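Local coordinates for chromosome replication initiation inhibitor protein (Agrobacterium tumefaciens, PDB 3FD3) that probably acts as a DNA-binding transcription factor of the LysR family, this chain being its C-terminal effector-binding domain, at residues V2-T8 against Y30-V36; G14-L18 against M196-A200; V62-T68 against L177-R183; T134-V138 against L149-V155. One frame throughout, in Å; residues are numbered along the deposited sequence.

Contact 1: V2-T8 against Y30-V36; sequences VTLNIAT and YLVNIAV
Val2 meets Tyr30 where two neighbouring parallel strands begin: its CG1 lies in the plane of the phenol ring, at the edge, while Val2 O accepts a bond from Leu31 N (2.9 Å). Strands 3-8 and 31-36, joined through helices 10-13 and 17-26, form a beta-alpha-beta crossover at the edge of the mixed sheet of the LysR effector-binding domain. Thr3 points to the face it shares with Asn5, Leu31 and Asn33; with OG1 beside the backbone N (chi1 -62°), its CG2 rests on Asn33 CB. Leu4 is gripped at both ends, Leu4 N by Leu31 O (2.8 Å) and Leu4 O by Asn33 N (2.8 Å). Its CD1 lies over the Tyr30 ring in a CH-pi contact, 4.1 Å from the centroid. Asn5 brings OD1 to within 3.3 Å of Asn33 CB, the two amide planes nearly perpendicular. Ile6 repeats the pattern of Leu4 with Asn33 O and Ala35 N, and its CD1 reaches Val32 CG1 (3.9 Å). Ala7 and Ala35 both touch Trp45 of helix 42-47, their small methyls consistent with its close approach. Thr8 N closes the series on Ala35 O. The face of Thr3, Asn5 and Asn33 is thus mixed, with Ala7, Leu31 and Ala35 among the polar groups, whereas that of Leu4, Ile6, Val32 and Ile34 is mainly apolar and suits packing beside helix 17-26.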
loop_
_atom_site.group_PDB
_atom_site.type_symbol
_atom_site.label_atom_id
_atom_site.label_comp_id
_atom_site.label_asym_id
_atom_site.label_seq_id
_atom_site.Cartn_x
_atom_site.Cartn_y
_atom_site.Cartn_z
ATOM N N VAL A 2 9.451 14.650 19.447
ATOM C CA VAL A 2 10.436 13.607 19.146
ATOM C C VAL A 2 9.832 12.661 18.096
ATOM O O VAL A 2 8.676 12.253 18.224
ATOM C CB VAL A 2 10.823 12.837 20.413
ATOM C CG1 VAL A 2 11.665 11.612 20.080
ATOM C CG2 VAL A 2 11.577 13.804 21.399
ATOM N N THR A 3 10.609 12.313 17.080
ATOM C CA THR A 3 10.156 11.358 16.071
ATOM C C THR A 3 10.736 9.966 16.323
ATOM O O THR A 3 11.952 9.830 16.475
ATOM C CB THR A 3 10.523 11.813 14.671
ATOM O OG1 THR A 3 9.859 13.057 14.410
ATOM C CG2 THR A 3 10.095 10.756 13.620
ATOM N N LEU A 4 9.855 8.962 16.373
ATOM C CA LEU A 4 10.211 7.564 16.604
ATOM C C LEU A 4 10.257 6.820 15.288
ATOM O O LEU A 4 9.243 6.756 14.581
ATOM C CB LEU A 4 9.168 6.893 17.504
ATOM C CG LEU A 4 8.906 7.528 18.865
ATOM C CD1 LEU A 4 7.922 6.685 19.636
ATOM C CD2 LEU A 4 10.250 7.663 19.617
ATOM N N ASN A 5 11.419 6.261 14.965
ATOM C CA ASN A 5 11.570 5.389 13.777
ATOM C C ASN A 5 11.160 3.938 14.088
ATOM O O ASN A 5 11.796 3.265 14.929
ATOM C CB ASN A 5 13.031 5.409 13.308
ATOM C CG ASN A 5 13.519 6.797 12.929
ATOM O OD1 ASN A 5 12.746 7.663 12.531
ATOM N ND2 ASN A 5 14.824 7.023 13.080
ATOM N N ILE A 6 10.132 3.448 13.402
ATOM C CA ILE A 6 9.549 2.134 13.632
ATOM C C ILE A 6 9.384 1.442 12.276
ATOM O O ILE A 6 9.062 2.084 11.285
ATOM C CB ILE A 6 8.172 2.252 14.308
ATOM C CG1 ILE A 6 8.249 3.027 15.615
ATOM C CG2 ILE A 6 7.530 0.857 14.596
ATOM C CD1 ILE A 6 6.822 3.560 16.009
ATOM N N ALA A 7 9.673 0.156 12.220
ATOM C CA ALA A 7 9.566 -0.618 10.993
ATOM C C ALA A 7 8.386 -1.582 11.107
ATOM O O ALA A 7 8.002 -2.013 12.198
ATOM C CB ALA A 7 10.857 -1.407 10.712
ATOM N N THR A 8 7.804 -1.902 9.945
ATOM C CA THR A 8 6.733 -2.906 9.863
ATOM C C THR A 8 6.815 -3.550 8.492
ATOM O O THR A 8 7.322 -2.923 7.533
ATOM C CB THR A 8 5.320 -2.302 10.057
ATOM O OG1 THR A 8 4.345 -3.351 9.938
ATOM C CG2 THR A 8 5.004 -1.209 9.026
ATOM N N TYR A 30 4.623 12.116 20.646
ATOM C CA TYR A 30 5.544 11.564 19.676
ATOM C C TYR A 30 5.010 11.627 18.259
ATOM O O TYR A 30 3.800 11.512 18.009
ATOM C CB TYR A 30 5.857 10.109 20.004
ATOM C CG TYR A 30 6.690 9.945 21.242
ATOM C CD1 TYR A 30 8.062 10.179 21.205
ATOM C CD2 TYR A 30 6.128 9.499 22.430
ATOM C CE1 TYR A 30 8.857 10.003 22.335
ATOM C CE2 TYR A 30 6.926 9.299 23.569
ATOM C CZ TYR A 30 8.291 9.555 23.502
ATOM O OH TYR A 30 9.112 9.389 24.605
ATOM N N LEU A 31 5.935 11.803 17.330
ATOM C CA LEU A 31 5.662 11.585 15.908
ATOM C C LEU A 31 6.283 10.249 15.540
ATOM O O LEU A 31 7.231 9.821 16.206
ATOM C CB LEU A 31 6.289 12.718 15.091
ATOM C CG LEU A 31 5.767 14.130 15.409
ATOM C CD1 LEU A 31 6.639 15.211 14.771
ATOM C CD2 LEU A 31 4.323 14.256 14.981
ATOM N N VAL A 32 5.795 9.609 14.476
ATOM C CA VAL A 32 6.353 8.361 14.011
ATOM C C VAL A 32 6.847 8.472 12.572
ATOM O O VAL A 32 6.277 9.198 11.751
ATOM C CB VAL A 32 5.375 7.177 14.187
ATOM C CG1 VAL A 32 5.070 6.998 15.698
ATOM C CG2 VAL A 32 4.057 7.357 13.325
ATOM N N ASN A 33 7.953 7.794 12.315
ATOM C CA ASN A 33 8.473 7.621 10.970
ATOM C C ASN A 33 8.408 6.137 10.690
ATOM O O ASN A 33 9.173 5.341 11.272
ATOM C CB ASN A 33 9.891 8.169 10.889
ATOM C CG ASN A 33 10.531 7.955 9.533
ATOM O OD1 ASN A 33 9.950 7.401 8.636
ATOM N ND2 ASN A 33 11.745 8.413 9.396
ATOM N N ILE A 34 7.448 5.761 9.856
ATOM C CA ILE A 34 7.136 4.354 9.597
ATOM C C ILE A 34 7.864 3.874 8.377
ATOM O O ILE A 34 7.660 4.383 7.265
ATOM C CB ILE A 34 5.621 4.131 9.469
ATOM C CG1 ILE A 34 4.950 4.516 10.774
ATOM C CG2 ILE A 34 5.333 2.642 9.138
ATOM C CD1 ILE A 34 3.464 4.643 10.651
ATOM N N ALA A 35 8.797 2.937 8.580
ATOM C CA ALA A 35 9.551 2.353 7.477
ATOM C C ALA A 35 8.930 1.007 7.151
ATOM O O ALA A 35 8.687 0.167 8.048
ATOM C CB ALA A 35 11.053 2.184 7.861
ATOM N N VAL A 36 8.647 0.773 5.879
ATOM C CA VAL A 36 7.975 -0.453 5.495
ATOM C C VAL A 36 9.043 -1.365 4.890
ATOM O O VAL A 36 9.711 -0.998 3.919
ATOM C CB VAL A 36 6.829 -0.171 4.483
ATOM C CG1 VAL A 36 6.077 -1.479 4.105
ATOM C CG2 VAL A 36 5.895 0.923 5.002
#

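Contact 2: G14-L18 against M196-A200; sequences GTWFL and MVGTA
Trp16, and Phe17 of helix 17-26, meet Met196, Thr199 and Ala200 of helix 190-203 in the hydrophobic core of one alpha/beta subdomain of the periplasmic-binding-protein-like fold that LysR effector domains share. The indole carries most of the contact. Its CG lies between the backbone N and the carbonyl carbon (chi1 68°), a torsion that swings the rings toward helix 190-203. Ala200 CB sits over one face of the six-membered ring, 4.1 Å from its centroid and 21° off the normal, making a CH-pi contact displaced toward the rim. The small alanine lets the helix backbone come close to the ring. Thr199 CG2 comes instead to the ring edge, 4.0 Å from Trp16 CE3, so the threonine shows its methyl to the tryptophan while its OG1 bonds to Asn195 O and to Lys23 NZ. Met196 O lies obliquely 3.7 Å from Trp16 CZ3, but its hydrogen bond is taken within the helix by Ala200 N (2.9 Å). Met196 is a selenomethionine modelled in two conformers. In one of them its chain, bent at CG and SE, brings SE obliquely toward the Phe17 ring, 5.4 Å from the centroid, as a Met-aromatic contact whose detail is therefore doubtful. Around this core, Val55 of strand 53-56 touches Trp16, Phe17 and Met196, Leu70 of strand 66-79 backs Trp16 and Ala200, and Ala20 of helix 17-26 packs against Met196 and Thr199.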
loop_
_atom_site.group_PDB
_atom_site.type_symbol
_atom_site.label_atom_id
_atom_site.label_comp_id
_atom_site.label_asym_id
_atom_site.label_seq_id
_atom_site.Cartn_x
_atom_site.Cartn_y
_atom_site.Cartn_z
ATOM N N GLY A 14 -0.954 -2.904 6.248
ATOM C CA GLY A 14 -2.222 -2.986 5.556
ATOM C C GLY A 14 -3.379 -3.489 6.398
ATOM O O GLY A 14 -4.517 -3.478 5.907
ATOM N N THR A 15 -3.104 -3.937 7.634
ATOM C CA THR A 15 -4.090 -4.500 8.516
ATOM C C THR A 15 -4.162 -3.715 9.848
ATOM O O THR A 15 -4.858 -2.677 9.901
ATOM C CB THR A 15 -3.900 -6.035 8.700
ATOM O OG1 THR A 15 -2.552 -6.324 9.097
ATOM C CG2 THR A 15 -4.224 -6.805 7.347
ATOM N N TRP A 16 -3.364 -4.109 10.827
ATOM C CA TRP A 16 -3.529 -3.734 12.246
ATOM C C TRP A 16 -2.529 -2.715 12.788
ATOM O O TRP A 16 -2.754 -2.131 13.865
ATOM C CB TRP A 16 -3.473 -4.998 13.126
ATOM C CG TRP A 16 -2.107 -5.634 13.153
ATOM C CD1 TRP A 16 -1.555 -6.480 12.219
ATOM C CD2 TRP A 16 -1.098 -5.427 14.135
ATOM N NE1 TRP A 16 -0.281 -6.835 12.587
ATOM C CE2 TRP A 16 0.036 -6.196 13.756
ATOM C CE3 TRP A 16 -1.045 -4.687 15.319
ATOM C CZ2 TRP A 16 1.209 -6.225 14.509
ATOM C CZ3 TRP A 16 0.109 -4.732 16.062
ATOM C CH2 TRP A 16 1.228 -5.475 15.653
ATOM N N PHE A 17 -1.418 -2.488 12.089
ATOM C CA PHE A 17 -0.300 -1.743 12.679
ATOM C C PHE A 17 -0.662 -0.308 13.066
ATOM O O PHE A 17 -0.324 0.143 14.186
ATOM C CB PHE A 17 0.869 -1.751 11.691
ATOM C CG PHE A 17 2.106 -0.976 12.125
ATOM C CD1 PHE A 17 3.052 -1.540 12.946
ATOM C CD2 PHE A 17 2.317 0.294 11.665
ATOM C CE1 PHE A 17 4.190 -0.824 13.312
ATOM C CE2 PHE A 17 3.465 0.992 12.026
ATOM C CZ PHE A 17 4.376 0.421 12.846
ATOM N N LEU A 18 -1.366 0.392 12.169
ATOM C CA LEU A 18 -1.741 1.779 12.430
ATOM C C LEU A 18 -2.804 1.896 13.494
ATOM O O LEU A 18 -2.850 2.904 14.201
ATOM C CB LEU A 18 -2.194 2.500 11.154
ATOM C CG LEU A 18 -1.081 2.802 10.170
ATOM C CD1 LEU A 18 -1.657 3.499 8.890
ATOM C CD2 LEU A 18 0.006 3.644 10.835
HETATM N N MSE A 196 0.945 -1.989 20.913
HETATM C CA MSE A 196 1.226 -2.991 19.881
HETATM C C MSE A 196 0.773 -4.359 20.366
HETATM O O MSE A 196 -0.036 -5.041 19.720
HETATM C CB MSE A 196 2.711 -3.053 19.496
HETATM C CG MSE A 196 3.360 -1.732 19.140
HETATM SE SE MSE A 196 2.369 -0.665 17.812
HETATM C CE MSE A 196 2.687 -1.857 16.355
ATOM N N VAL A 197 1.282 -4.764 21.530
ATOM C CA VAL A 197 0.921 -6.071 22.055
ATOM C C VAL A 197 -0.573 -6.241 22.291
ATOM O O VAL A 197 -1.149 -7.269 21.910
ATOM C CB VAL A 197 1.768 -6.400 23.359
ATOM C CG1 VAL A 197 1.390 -7.764 23.922
ATOM C CG2 VAL A 197 3.258 -6.337 23.028
ATOM N N GLY A 198 -1.231 -5.245 22.887
ATOM C CA GLY A 198 -2.659 -5.311 23.146
ATOM C C GLY A 198 -3.529 -5.374 21.895
ATOM O O GLY A 198 -4.518 -6.104 21.836
ATOM N N THR A 199 -3.160 -4.597 20.890
ATOM C CA THR A 199 -3.892 -4.589 19.625
ATOM C C THR A 199 -3.710 -5.921 18.902
ATOM O O THR A 199 -4.678 -6.490 18.384
ATOM C CB THR A 199 -3.425 -3.409 18.726
ATOM O OG1 THR A 199 -3.590 -2.166 19.420
ATOM C CG2 THR A 199 -4.207 -3.366 17.399
ATOM N N ALA A 200 -2.476 -6.420 18.842
ATOM C CA ALA A 200 -2.212 -7.690 18.174
ATOM C C ALA A 200 -2.967 -8.847 18.855
ATOM O O ALA A 200 -3.424 -9.771 18.186
ATOM C CB ALA A 200 -0.703 -7.964 18.109
#

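Contact 3: V62-T68 against L177-R183; sequences VQGCRVT and LYWQVNR
Gln180 leaves its strand beside Val67, its partner in a non-hydrogen-bonded antiparallel pair, and the two side chains run alongside each other. Its CB is 4.2 Å from Arg66 O; CG and then CD slide along Val67 CG2, the latter at 3.7 Å. A bend at chi2 (-140°) then aims the amide at the turn formed by residues 62-65. There OE1 takes the Val62 N-H on an in-plane lone pair, 3.2 Å from Val62 N and almost perfectly straight (179°), with Cys65 CB 3.6 Å from the same OE1. NE2 goes to the carbonyls of His58 and Lys60, so a buried glutamine suits this place: its amide satisfies both donors and acceptors of the incoming loop. Strands 66-79 and 165-181 are the two long antiparallel strands that run from one subdomain to the other, the hinge connections of the LysR effector-binding fold. Their backbones pair here through Arg66 with Val181, Arg66 N lying 2.9 Å from Val181 O, and through Thr68 with Trp179, Thr68 N lying 2.8 Å from Trp179 O. Water 1 adds a further link, donating to Trp179 O while also hydrogen-bonded to Thr68 OG1 (2.8 Å). Gly64 fits the tight turn with a positive phi of 101°, and its O lies 3.5 Å from Arg183 CB in one modelled conformer. Arg66 extends to a salt bridge between its NH1 and Glu187 OE2.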
loop_
_atom_site.group_PDB
_atom_site.type_symbol
_atom_site.label_atom_id
_atom_site.label_comp_id
_atom_site.label_asym_id
_atom_site.label_seq_id
_atom_site.Cartn_x
_atom_site.Cartn_y
_atom_site.Cartn_z
ATOM N N VAL A 62 17.672 -9.750 17.642
ATOM C CA VAL A 62 18.789 -8.968 17.214
ATOM C C VAL A 62 19.413 -8.783 18.569
ATOM O O VAL A 62 18.700 -8.503 19.574
ATOM C CB VAL A 62 18.368 -7.624 16.575
ATOM C CG1 VAL A 62 19.522 -7.038 15.741
ATOM C CG2 VAL A 62 17.139 -7.807 15.711
ATOM N N GLN A 63 20.714 -9.019 18.634
ATOM C CA GLN A 63 21.402 -9.001 19.902
ATOM C C GLN A 63 21.037 -7.715 20.621
ATOM O O GLN A 63 21.091 -6.631 20.050
ATOM C CB GLN A 63 22.905 -9.085 19.689
ATOM C CG GLN A 63 23.682 -9.448 20.936
ATOM C CD GLN A 63 25.140 -9.647 20.625
ATOM O OE1 GLN A 63 25.505 -10.481 19.785
ATOM N NE2 GLN A 63 25.991 -8.874 21.280
ATOM N N GLY A 64 20.600 -7.861 21.859
ATOM C CA GLY A 64 20.248 -6.735 22.672
ATOM C C GLY A 64 18.762 -6.503 22.745
ATOM O O GLY A 64 18.256 -6.293 23.849
ATOM N N CYS A 65 18.068 -6.523 21.593
ATOM C CA CYS A 65 16.651 -6.178 21.543
ATOM C C CYS A 65 15.787 -6.983 22.489
ATOM O O CYS A 65 16.060 -8.148 22.747
ATOM C CB CYS A 65 16.073 -6.379 20.145
ATOM S SG CYS A 65 16.737 -5.160 18.965
ATOM N N ARG A 66 14.720 -6.343 22.969
ATOM C CA ARG A 66 13.670 -7.053 23.684
ATOM C C ARG A 66 12.683 -7.554 22.655
ATOM O O ARG A 66 12.327 -6.802 21.742
ATOM C CB ARG A 66 13.012 -6.157 24.701
ATOM C CG ARG A 66 14.023 -5.769 25.776
ATOM C CD ARG A 66 13.373 -5.050 26.926
ATOM N NE ARG A 66 14.384 -4.563 27.838
ATOM C CZ ARG A 66 14.135 -3.849 28.942
ATOM N NH1 ARG A 66 12.905 -3.489 29.269
ATOM N NH2 ARG A 66 15.128 -3.461 29.698
ATOM N N VAL A 67 12.245 -8.802 22.798
ATOM C CA VAL A 67 11.412 -9.436 21.763
ATOM C C VAL A 67 10.142 -9.953 22.412
ATOM O O VAL A 67 10.196 -10.671 23.425
ATOM C CB VAL A 67 12.135 -10.593 21.065
ATOM C CG1 VAL A 67 11.220 -11.179 19.963
ATOM C CG2 VAL A 67 13.466 -10.103 20.476
ATOM N N THR A 68 9.001 -9.575 21.854
ATOM C CA THR A 68 7.710 -10.045 22.340
ATOM C C THR A 68 6.901 -10.685 21.196
ATOM O O THR A 68 6.641 -10.046 20.190
ATOM C CB THR A 68 6.862 -8.891 22.952
ATOM O OG1 THR A 68 7.630 -8.220 23.955
ATOM C CG2 THR A 68 5.606 -9.436 23.593
ATOM N N LEU A 177 4.277 -13.303 14.218
ATOM C CA LEU A 177 4.900 -11.989 14.203
ATOM C C LEU A 177 5.456 -11.633 15.582
ATOM O O LEU A 177 4.987 -12.136 16.598
ATOM C CB LEU A 177 3.901 -10.936 13.788
ATOM C CG LEU A 177 3.373 -11.016 12.349
ATOM C CD1 LEU A 177 2.403 -9.872 12.181
ATOM C CD2 LEU A 177 4.537 -10.938 11.340
ATOM N N TYR A 178 6.467 -10.773 15.578
ATOM C CA TYR A 178 7.194 -10.393 16.781
ATOM C C TYR A 178 7.383 -8.888 16.811
ATOM O O TYR A 178 7.473 -8.235 15.777
ATOM C CB TYR A 178 8.567 -11.081 16.796
ATOM C CG TYR A 178 8.422 -12.560 16.756
ATOM C CD1 TYR A 178 8.293 -13.294 17.930
ATOM C CD2 TYR A 178 8.341 -13.240 15.544
ATOM C CE1 TYR A 178 8.093 -14.644 17.910
ATOM C CE2 TYR A 178 8.146 -14.602 15.518
ATOM C CZ TYR A 178 8.018 -15.304 16.702
ATOM O OH TYR A 178 7.840 -16.679 16.675
ATOM N N TRP A 179 7.436 -8.338 18.019
ATOM C CA TRP A 179 7.736 -6.942 18.250
ATOM C C TRP A 179 9.124 -6.895 18.884
ATOM O O TRP A 179 9.336 -7.458 19.989
ATOM C CB TRP A 179 6.690 -6.392 19.189
ATOM C CG TRP A 179 6.827 -4.963 19.634
ATOM C CD1 TRP A 179 6.937 -4.523 20.934
ATOM C CD2 TRP A 179 6.795 -3.778 18.823
ATOM N NE1 TRP A 179 6.996 -3.142 20.972
ATOM C CE2 TRP A 179 6.940 -2.663 19.696
ATOM C CE3 TRP A 179 6.722 -3.545 17.447
ATOM C CZ2 TRP A 179 6.981 -1.342 19.230
ATOM C CZ3 TRP A 179 6.746 -2.223 16.990
ATOM C CH2 TRP A 179 6.850 -1.142 17.883
ATOM N N GLN A 180 10.062 -6.237 18.208
ATOM C CA GLN A 180 11.467 -6.147 18.635
ATOM C C GLN A 180 11.714 -4.689 18.970
ATOM O O GLN A 180 11.305 -3.817 18.215
ATOM C CB GLN A 180 12.436 -6.647 17.565
ATOM C CG GLN A 180 12.321 -8.143 17.268
ATOM C CD GLN A 180 13.653 -8.866 17.040
ATOM O OE1 GLN A 180 14.704 -8.451 17.537
ATOM N NE2 GLN A 180 13.601 -9.976 16.295
ATOM N N VAL A 181 12.283 -4.408 20.143
ATOM C CA VAL A 181 12.513 -3.032 20.580
ATOM C C VAL A 181 13.926 -2.886 21.087
ATOM O O VAL A 181 14.413 -3.723 21.854
ATOM C CB VAL A 181 11.556 -2.606 21.721
ATOM C CG1 VAL A 181 11.770 -1.134 22.071
ATOM C CG2 VAL A 181 10.080 -2.906 21.321
ATOM N N ASN A 182 14.601 -1.830 20.642
ATOM C CA ASN A 182 15.928 -1.488 21.158
ATOM C C ASN A 182 15.862 -1.395 22.680
ATOM O O ASN A 182 15.043 -0.654 23.228
ATOM C CB ASN A 182 16.346 -0.153 20.556
ATOM C CG ASN A 182 17.702 0.288 20.974
ATOM O OD1 ASN A 182 17.980 0.448 22.180
ATOM N ND2 ASN A 182 18.578 0.534 19.987
ATOM N N ARG A 183 16.739 -2.137 23.357
ATOM C CA ARG A 183 16.673 -2.260 24.819
ATOM C C ARG A 183 16.802 -0.905 25.516
ATOM O O ARG A 183 16.179 -0.691 26.543
ATOM C CB ARG A 183 17.749 -3.223 25.344
ATOM C CG ARG A 183 19.167 -2.662 25.341
ATOM C CD ARG A 183 20.216 -3.678 25.834
ATOM N NE ARG A 183 21.583 -3.248 25.530
ATOM C CZ ARG A 183 22.315 -2.488 26.337
ATOM N NH1 ARG A 183 21.825 -2.089 27.506
ATOM N NH2 ARG A 183 23.537 -2.133 25.991
HETATM O O HOH W 1 9.366 -6.341 22.920
#

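Contact 4: T134-V138 against L149-V155; sequences TDGFV and LNPVQLV. With CA (calcium ion), chain B.
Phe137 presents the edge of its ring to the amide of Asn150, whose OD1 lies in the ring plane while the two planes stand 78° apart. The contact joins helix 134-142 to strand 148-151, an edge strand of the mixed sheet within this chain, and to the start of the next helix, in the periplasmic-binding-protein-like fold. Asn150 OD1 also comes 3.4 Å from Phe137 CB, and its hydrogen bond is with water 2, which donates to it and to Thr134 O, both at 2.8 Å. Asn150 ND2 is held by Thr78 OG1 and Ser141 OG, fixing the amide's rotation; an asparagine can thus serve acceptor and donor sides in a buried spot. Val138 and Leu154 cross at about a right angle. Val138 CG1 is trans to the backbone N (chi1 175°), which turns CG2 onto Leu154 CB (3.9 Å) and Asn150 OD1. Leu154 CD1 runs on to Thr134 CG2, a tight 3.5 Å, while Thr134 OG1 bonds to Asp11. A calcium ion lies over the face of the Phe137 ring, displaced toward CD2 and CE2, 3.3 Å from CE2; its ligands include Leu149 O at 2.4 Å and waters 3 and 4.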
loop_
_atom_site.group_PDB
_atom_site.type_symbol
_atom_site.label_atom_id
_atom_site.label_comp_id
_atom_site.label_asym_id
_atom_site.label_seq_id
_atom_site.Cartn_x
_atom_site.Cartn_y
_atom_site.Cartn_z
ATOM N N THR A 134 0.187 -4.738 -0.537
ATOM C CA THR A 134 -0.797 -5.562 0.198
ATOM C C THR A 134 -2.224 -5.310 -0.309
ATOM O O THR A 134 -3.007 -6.256 -0.592
ATOM C CB THR A 134 -0.718 -5.240 1.704
ATOM O OG1 THR A 134 0.610 -5.534 2.156
ATOM C CG2 THR A 134 -1.785 -6.020 2.530
ATOM N N ASP A 135 -2.573 -4.033 -0.385
ATOM C CA ASP A 135 -3.907 -3.651 -0.843
ATOM C C ASP A 135 -4.074 -4.011 -2.328
ATOM O O ASP A 135 -5.146 -4.464 -2.756
ATOM C CB ASP A 135 -4.182 -2.171 -0.561
ATOM C CG ASP A 135 -2.968 -1.252 -0.853
ATOM O OD1 ASP A 135 -1.842 -1.393 -0.233
ATOM O OD2 ASP A 135 -3.169 -0.356 -1.704
ATOM N N GLY A 136 -3.012 -3.829 -3.105
ATOM C CA GLY A 136 -3.023 -4.207 -4.525
ATOM C C GLY A 136 -3.282 -5.692 -4.715
ATOM O O GLY A 136 -4.052 -6.090 -5.611
ATOM N N PHE A 137 -2.656 -6.518 -3.888
ATOM C CA PHE A 137 -2.885 -7.979 -3.931
ATOM C C PHE A 137 -4.385 -8.292 -3.816
ATOM O O PHE A 137 -4.911 -9.102 -4.569
ATOM C CB PHE A 137 -2.177 -8.716 -2.777
ATOM C CG PHE A 137 -1.063 -9.636 -3.190
ATOM C CD1 PHE A 137 0.072 -9.157 -3.799
ATOM C CD2 PHE A 137 -1.119 -10.990 -2.858
ATOM C CE1 PHE A 137 1.130 -10.016 -4.140
ATOM C CE2 PHE A 137 -0.081 -11.839 -3.201
ATOM C CZ PHE A 137 1.068 -11.333 -3.827
ATOM N N VAL A 138 -5.061 -7.663 -2.859
ATOM C CA VAL A 138 -6.473 -7.919 -2.661
ATOM C C VAL A 138 -7.254 -7.456 -3.887
ATOM O O VAL A 138 -8.096 -8.169 -4.413
ATOM C CB VAL A 138 -7.022 -7.260 -1.423
ATOM C CG1 VAL A 138 -8.571 -7.461 -1.335
ATOM C CG2 VAL A 138 -6.308 -7.845 -0.181
ATOM N N LEU A 149 -1.701 -15.239 -1.770
ATOM C CA LEU A 149 -1.931 -15.319 -0.329
ATOM C C LEU A 149 -2.237 -13.930 0.215
ATOM O O LEU A 149 -1.456 -12.984 0.030
ATOM C CB LEU A 149 -0.726 -15.929 0.370
ATOM C CG LEU A 149 -0.616 -17.465 0.373
ATOM C CD1 LEU A 149 -1.640 -18.090 1.300
ATOM C CD2 LEU A 149 -0.799 -18.048 -1.050
ATOM N N ASN A 150 -3.391 -13.794 0.852
ATOM C CA ASN A 150 -3.818 -12.540 1.424
ATOM C C ASN A 150 -4.118 -12.711 2.910
ATOM O O ASN A 150 -4.714 -13.730 3.317
ATOM C CB ASN A 150 -5.094 -12.062 0.734
ATOM C CG ASN A 150 -4.867 -11.679 -0.689
ATOM O OD1 ASN A 150 -4.177 -10.707 -0.955
ATOM N ND2 ASN A 150 -5.455 -12.438 -1.629
ATOM N N PRO A 151 -3.751 -11.731 3.724
ATOM C CA PRO A 151 -4.131 -11.810 5.138
ATOM C C PRO A 151 -5.652 -11.934 5.347
ATOM O O PRO A 151 -6.437 -11.257 4.649
ATOM C CB PRO A 151 -3.625 -10.484 5.707
ATOM C CG PRO A 151 -2.607 -10.002 4.766
ATOM C CD PRO A 151 -2.988 -10.500 3.425
ATOM N N VAL A 152 -6.050 -12.774 6.303
ATOM C CA VAL A 152 -7.450 -13.063 6.571
ATOM C C VAL A 152 -8.258 -11.795 6.859
ATOM O O VAL A 152 -9.426 -11.701 6.445
ATOM C CB VAL A 152 -7.627 -14.077 7.756
ATOM C CG1 VAL A 152 -7.045 -13.542 9.080
ATOM C CG2 VAL A 152 -9.103 -14.472 7.897
ATOM N N GLN A 153 -7.627 -10.818 7.501
ATOM C CA GLN A 153 -8.323 -9.583 7.888
ATOM C C GLN A 153 -8.832 -8.839 6.647
ATOM O O GLN A 153 -9.840 -8.138 6.709
ATOM C CB GLN A 153 -7.411 -8.647 8.695
ATOM C CG GLN A 153 -6.956 -9.162 10.040
ATOM C CD GLN A 153 -5.818 -10.170 9.999
ATOM O OE1 GLN A 153 -5.220 -10.386 8.967
ATOM N NE2 GLN A 153 -5.514 -10.795 11.170
ATOM N N LEU A 154 -8.139 -8.992 5.527
ATOM C CA LEU A 154 -8.475 -8.265 4.319
ATOM C C LEU A 154 -9.394 -9.036 3.383
ATOM O O LEU A 154 -9.964 -8.444 2.451
ATOM C CB LEU A 154 -7.203 -7.918 3.564
ATOM C CG LEU A 154 -6.235 -7.003 4.313
ATOM C CD1 LEU A 154 -5.069 -6.630 3.420
ATOM C CD2 LEU A 154 -6.932 -5.724 4.895
ATOM N N VAL A 155 -9.559 -10.333 3.629
ATOM C CA VAL A 155 -10.381 -11.146 2.740
ATOM C C VAL A 155 -11.532 -11.880 3.398
ATOM O O VAL A 155 -12.327 -12.498 2.699
ATOM C CB VAL A 155 -9.539 -12.146 1.905
ATOM C CG1 VAL A 155 -8.568 -11.397 0.942
ATOM C CG2 VAL A 155 -8.819 -13.154 2.779
HETATM CA CA CA B . 0.556 -11.650 0.056
HETATM O O HOH W 2 -2.867 -8.820 0.631
HETATM O O HOH W 3 -0.408 -9.652 0.989
HETATM O O HOH W 4 2.023 -13.180 -0.808
#

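Contacts 1, 3 and 4 reach the same mixed sheet, strands 31-36 and 148-151 being its outermost members in this chain, while contact 2 touches all three others. It meets contact 1 through Phe17 CZ and Ile6 CG2 (3.6 Å), contact 3 through Met196 CG and Trp179 CZ2 (3.6 Å, one modelled conformer), and contact 4 through Gly14 O and Leu154 CD2 (3.4 Å). Contacts 1 and 3 touch directly, Ile6 CG2 to Trp179 CH2 (3.9 Å); contacts 3 and 4, centres 27 Å apart, do not. The calcium ion of contact 4 lies about 13 Å from the Trp16 side chain, whereas Val2 and Asn182 border one polyether molecule, probably from the crystallisation liquor. Contacts 1, 2 and 4 reach the second subunit.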